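Local coordinates for protein B-agarase (Saccharophagus degradans, PDB 4BQ2) that hydrolyses the beta-linkages of agarose-type polysaccharides as a family 50 exo-beta-agarase, at residues G202-N210 with F378-K386. Numbering follows the deposited sequence.
Sequences GLVDEFGQN and FYSANLERK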
loop_
_atom_site.group_PDB
_atom_site.type_symbol
_atom_site.label_atom_id
_atom_site.label_comp_id
_atom_site.label_asym_id
_atom_site.label_seq_id
_atom_site.Cartn_x
_atom_site.Cartn_y
_atom_site.Cartn_z
ATOM N N GLY A 202 -0.700 -11.959 24.525
ATOM C CA GLY A 202 0.515 -11.342 25.044
ATOM C C GLY A 202 1.496 -11.026 23.937
ATOM O O GLY A 202 2.701 -11.240 24.081
ATOM N N LEU A 203 0.969 -10.497 22.832
ATOM C CA LEU A 203 1.803 -10.142 21.675
ATOM C C LEU A 203 2.696 -8.924 21.888
ATOM O O LEU A 203 3.796 -8.874 21.380
ATOM C CB LEU A 203 0.894 -9.858 20.475
ATOM C CG LEU A 203 0.022 -11.048 20.078
ATOM C CD1 LEU A 203 -0.875 -10.706 18.881
ATOM C CD2 LEU A 203 0.882 -12.291 19.847
ATOM N N VAL A 204 2.185 -7.939 22.628
ATOM C CA VAL A 204 2.780 -6.608 22.715
ATOM C C VAL A 204 3.254 -6.281 24.130
ATOM O O VAL A 204 2.538 -6.512 25.108
ATOM C CB VAL A 204 1.753 -5.517 22.286
ATOM C CG1 VAL A 204 2.467 -4.215 21.980
ATOM C CG2 VAL A 204 0.912 -5.970 21.091
ATOM N N ASP A 205 4.471 -5.763 24.224
ATOM C CA ASP A 205 5.020 -5.263 25.472
ATOM C C ASP A 205 4.642 -3.785 25.732
ATOM O O ASP A 205 3.803 -3.226 25.005
ATOM C CB ASP A 205 6.528 -5.536 25.524
ATOM C CG ASP A 205 7.341 -4.620 24.627
ATOM O OD1 ASP A 205 6.802 -3.630 24.026
ATOM O OD2 ASP A 205 8.549 -4.881 24.551
ATOM N N GLU A 206 5.224 -3.142 26.755
ATOM C CA GLU A 206 4.759 -1.803 27.128
ATOM C C GLU A 206 5.194 -0.724 26.107
ATOM O O GLU A 206 4.633 0.366 26.114
ATOM C CB GLU A 206 5.209 -1.393 28.552
ATOM C CG GLU A 206 6.718 -1.289 28.710
ATOM C CD GLU A 206 7.359 -2.597 29.152
ATOM O OE1 GLU A 206 6.930 -3.698 28.683
ATOM O OE2 GLU A 206 8.303 -2.512 29.973
ATOM N N PHE A 207 6.159 -1.067 25.252
ATOM C CA PHE A 207 6.744 -0.173 24.226
ATOM C C PHE A 207 6.089 -0.410 22.849
ATOM O O PHE A 207 6.478 0.202 21.833
ATOM C CB PHE A 207 8.265 -0.400 24.132
ATOM C CG PHE A 207 8.997 -0.167 25.425
ATOM C CD1 PHE A 207 9.108 1.126 25.963
ATOM C CD2 PHE A 207 9.558 -1.245 26.129
ATOM C CE1 PHE A 207 9.763 1.333 27.169
ATOM C CE2 PHE A 207 10.246 -1.037 27.326
ATOM C CZ PHE A 207 10.339 0.243 27.853
ATOM N N GLY A 208 5.093 -1.293 22.803
ATOM C CA GLY A 208 4.465 -1.643 21.519
ATOM C C GLY A 208 5.234 -2.659 20.670
ATOM O O GLY A 208 4.828 -2.925 19.536
ATOM N N GLN A 209 6.307 -3.246 21.215
ATOM C CA GLN A 209 7.142 -4.253 20.499
ATOM C C GLN A 209 6.624 -5.687 20.656
ATOM O O GLN A 209 5.884 -5.993 21.580
ATOM C CB GLN A 209 8.594 -4.218 20.996
ATOM C CG GLN A 209 9.199 -2.832 21.095
ATOM C CD GLN A 209 10.552 -2.813 21.799
ATOM O OE1 GLN A 209 11.536 -2.370 21.227
ATOM N NE2 GLN A 209 10.611 -3.323 23.036
ATOM N N ASN A 210 7.025 -6.551 19.739
ATOM C CA ASN A 210 6.746 -7.985 19.791
ATOM C C ASN A 210 7.264 -8.498 21.137
ATOM O O ASN A 210 8.473 -8.471 21.410
ATOM C CB ASN A 210 7.459 -8.651 18.613
ATOM C CG ASN A 210 7.174 -10.135 18.498
ATOM O OD1 ASN A 210 7.091 -10.846 19.509
ATOM N ND2 ASN A 210 7.033 -10.615 17.245
ATOM N N PHE A 378 1.209 3.307 20.770
ATOM C CA PHE A 378 2.474 3.050 21.445
ATOM C C PHE A 378 3.595 3.986 20.947
ATOM O O PHE A 378 4.416 4.463 21.744
ATOM C CB PHE A 378 2.866 1.583 21.308
ATOM C CG PHE A 378 2.012 0.672 22.141
ATOM C CD1 PHE A 378 2.308 0.469 23.497
ATOM C CD2 PHE A 378 0.905 0.030 21.583
ATOM C CE1 PHE A 378 1.495 -0.371 24.269
ATOM C CE2 PHE A 378 0.106 -0.807 22.352
ATOM C CZ PHE A 378 0.401 -0.999 23.689
ATOM N N TYR A 379 3.616 4.253 19.645
ATOM C CA TYR A 379 4.602 5.209 19.083
ATOM C C TYR A 379 4.492 6.582 19.774
ATOM O O TYR A 379 5.491 7.150 20.222
ATOM C CB TYR A 379 4.431 5.338 17.548
ATOM C CG TYR A 379 5.447 6.240 16.877
ATOM C CD1 TYR A 379 6.689 5.760 16.494
ATOM C CD2 TYR A 379 5.158 7.585 16.621
ATOM C CE1 TYR A 379 7.626 6.581 15.881
ATOM C CE2 TYR A 379 6.092 8.419 16.010
ATOM C CZ TYR A 379 7.324 7.906 15.649
ATOM O OH TYR A 379 8.243 8.732 15.044
ATOM N N SER A 380 3.282 7.116 19.864
ATOM C CA SER A 380 3.068 8.407 20.538
ATOM C C SER A 380 3.537 8.360 22.008
ATOM O O SER A 380 4.242 9.284 22.486
ATOM C CB SER A 380 1.599 8.823 20.433
ATOM O OG SER A 380 1.422 10.158 20.875
ATOM N N ALA A 381 3.213 7.259 22.693
ATOM C CA ALA A 381 3.637 7.054 24.073
ATOM C C ALA A 381 5.162 7.048 24.136
ATOM O O ALA A 381 5.743 7.650 25.015
ATOM C CB ALA A 381 3.029 5.754 24.641
ATOM N N ASN A 382 5.816 6.410 23.170
ATOM C CA ASN A 382 7.274 6.369 23.167
ATOM C C ASN A 382 7.892 7.747 22.900
ATOM O O ASN A 382 8.982 8.034 23.392
ATOM C CB ASN A 382 7.800 5.293 22.181
ATOM C CG ASN A 382 7.514 3.868 22.658
ATOM O OD1 ASN A 382 7.455 3.607 23.876
ATOM N ND2 ASN A 382 7.314 2.938 21.712
ATOM N N LEU A 383 7.217 8.587 22.105
ATOM C CA LEU A 383 7.680 9.969 21.974
ATOM C C LEU A 383 7.677 10.649 23.359
ATOM O O LEU A 383 8.642 11.313 23.723
ATOM C CB LEU A 383 6.813 10.768 21.015
ATOM C CG LEU A 383 6.801 10.276 19.556
ATOM C CD1 LEU A 383 5.960 11.238 18.743
ATOM C CD2 LEU A 383 8.212 10.169 18.982
ATOM N N GLU A 384 6.609 10.462 24.137
ATOM C CA GLU A 384 6.602 11.067 25.474
ATOM C C GLU A 384 7.701 10.454 26.335
ATOM O O GLU A 384 8.449 11.184 27.034
ATOM C CB GLU A 384 5.248 10.957 26.168
ATOM C CG GLU A 384 5.204 11.784 27.457
ATOM C CD GLU A 384 3.840 11.798 28.111
ATOM O OE1 GLU A 384 2.824 11.558 27.439
ATOM O OE2 GLU A 384 3.793 12.050 29.325
ATOM N N ARG A 385 7.855 9.130 26.258
ATOM C CA ARG A 385 8.921 8.472 27.023
ATOM C C ARG A 385 10.286 9.015 26.669
ATOM O O ARG A 385 11.110 9.227 27.562
ATOM C CB ARG A 385 8.942 6.959 26.782
ATOM C CG ARG A 385 7.789 6.208 27.458
ATOM C CD ARG A 385 7.968 4.710 27.185
ATOM N NE ARG A 385 7.071 3.876 27.980
ATOM C CZ ARG A 385 6.083 3.113 27.512
ATOM N NH1 ARG A 385 5.803 3.060 26.218
ATOM N NH2 ARG A 385 5.354 2.386 28.359
ATOM N N LYS A 386 10.548 9.226 25.377
ATOM C CA LYS A 386 11.871 9.717 24.920
ATOM C C LYS A 386 12.165 11.167 25.227
ATOM O O LYS A 386 13.297 11.506 25.623
ATOM C CB LYS A 386 12.039 9.565 23.402
ATOM C CG LYS A 386 12.437 8.181 22.930
ATOM C CD LYS A 386 12.553 8.094 21.399
ATOM C CE LYS A 386 13.702 8.920 20.847
ATOM N NZ LYS A 386 14.064 8.516 19.444
#
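The Phe378 ring lies against the backbone of a tight turn, with Gly208 CA over its face 3.8 Å from the ring centroid in a CH-pi contact and Val204 CG1 over the same face, offset toward the rim at 4.2 Å from Phe378 CE2. At the ring's edge, near its plane, Glu206 O comes to 3.5 Å from Phe378 CD1. One and two turns further along the helix, Asn382 and Arg385 take up the carbonyls of the turn. Asn382 ND2 donates a fairly straight bond to Phe207 O (2.9 Å, 159°), the acceptor lying in the amide plane; the same nitrogen also bonds Val723 O. Arg385 NH1 reaches Glu206 O at 2.9 Å from above the carbonyl plane, and NH2 adds a weak bond to the same oxygen. The turn, type I from Asp205 to Gly208, belongs to the loop between strand 180-191 and helix 222-235 and packs here on helix 378-387. Asp205 OD1 accepts from Phe207 N, closing an Asx turn, and also from Gln209 N on the opposite face of the carboxylate, while OD2 receives Gln209 NE2 through its syn lone pair. Gly208, at positive phi (80°), brings its CA to 3.6 Å from Phe378 CB. The CA-CB bond of Phe207 points away from the helix, yet CD1 lies over one face of the Arg385 guanidinium, ring and guanidinium planes 60° apart, and Asn382 OD1 sits at the edge of the Phe207 ring, in its plane. That oxygen also accepts from Arg385 NH1, which ties the two helix side chains together. The arginine reaches across with its chain extended from CG to NE, and Leu222 and Leu225 touch it as well.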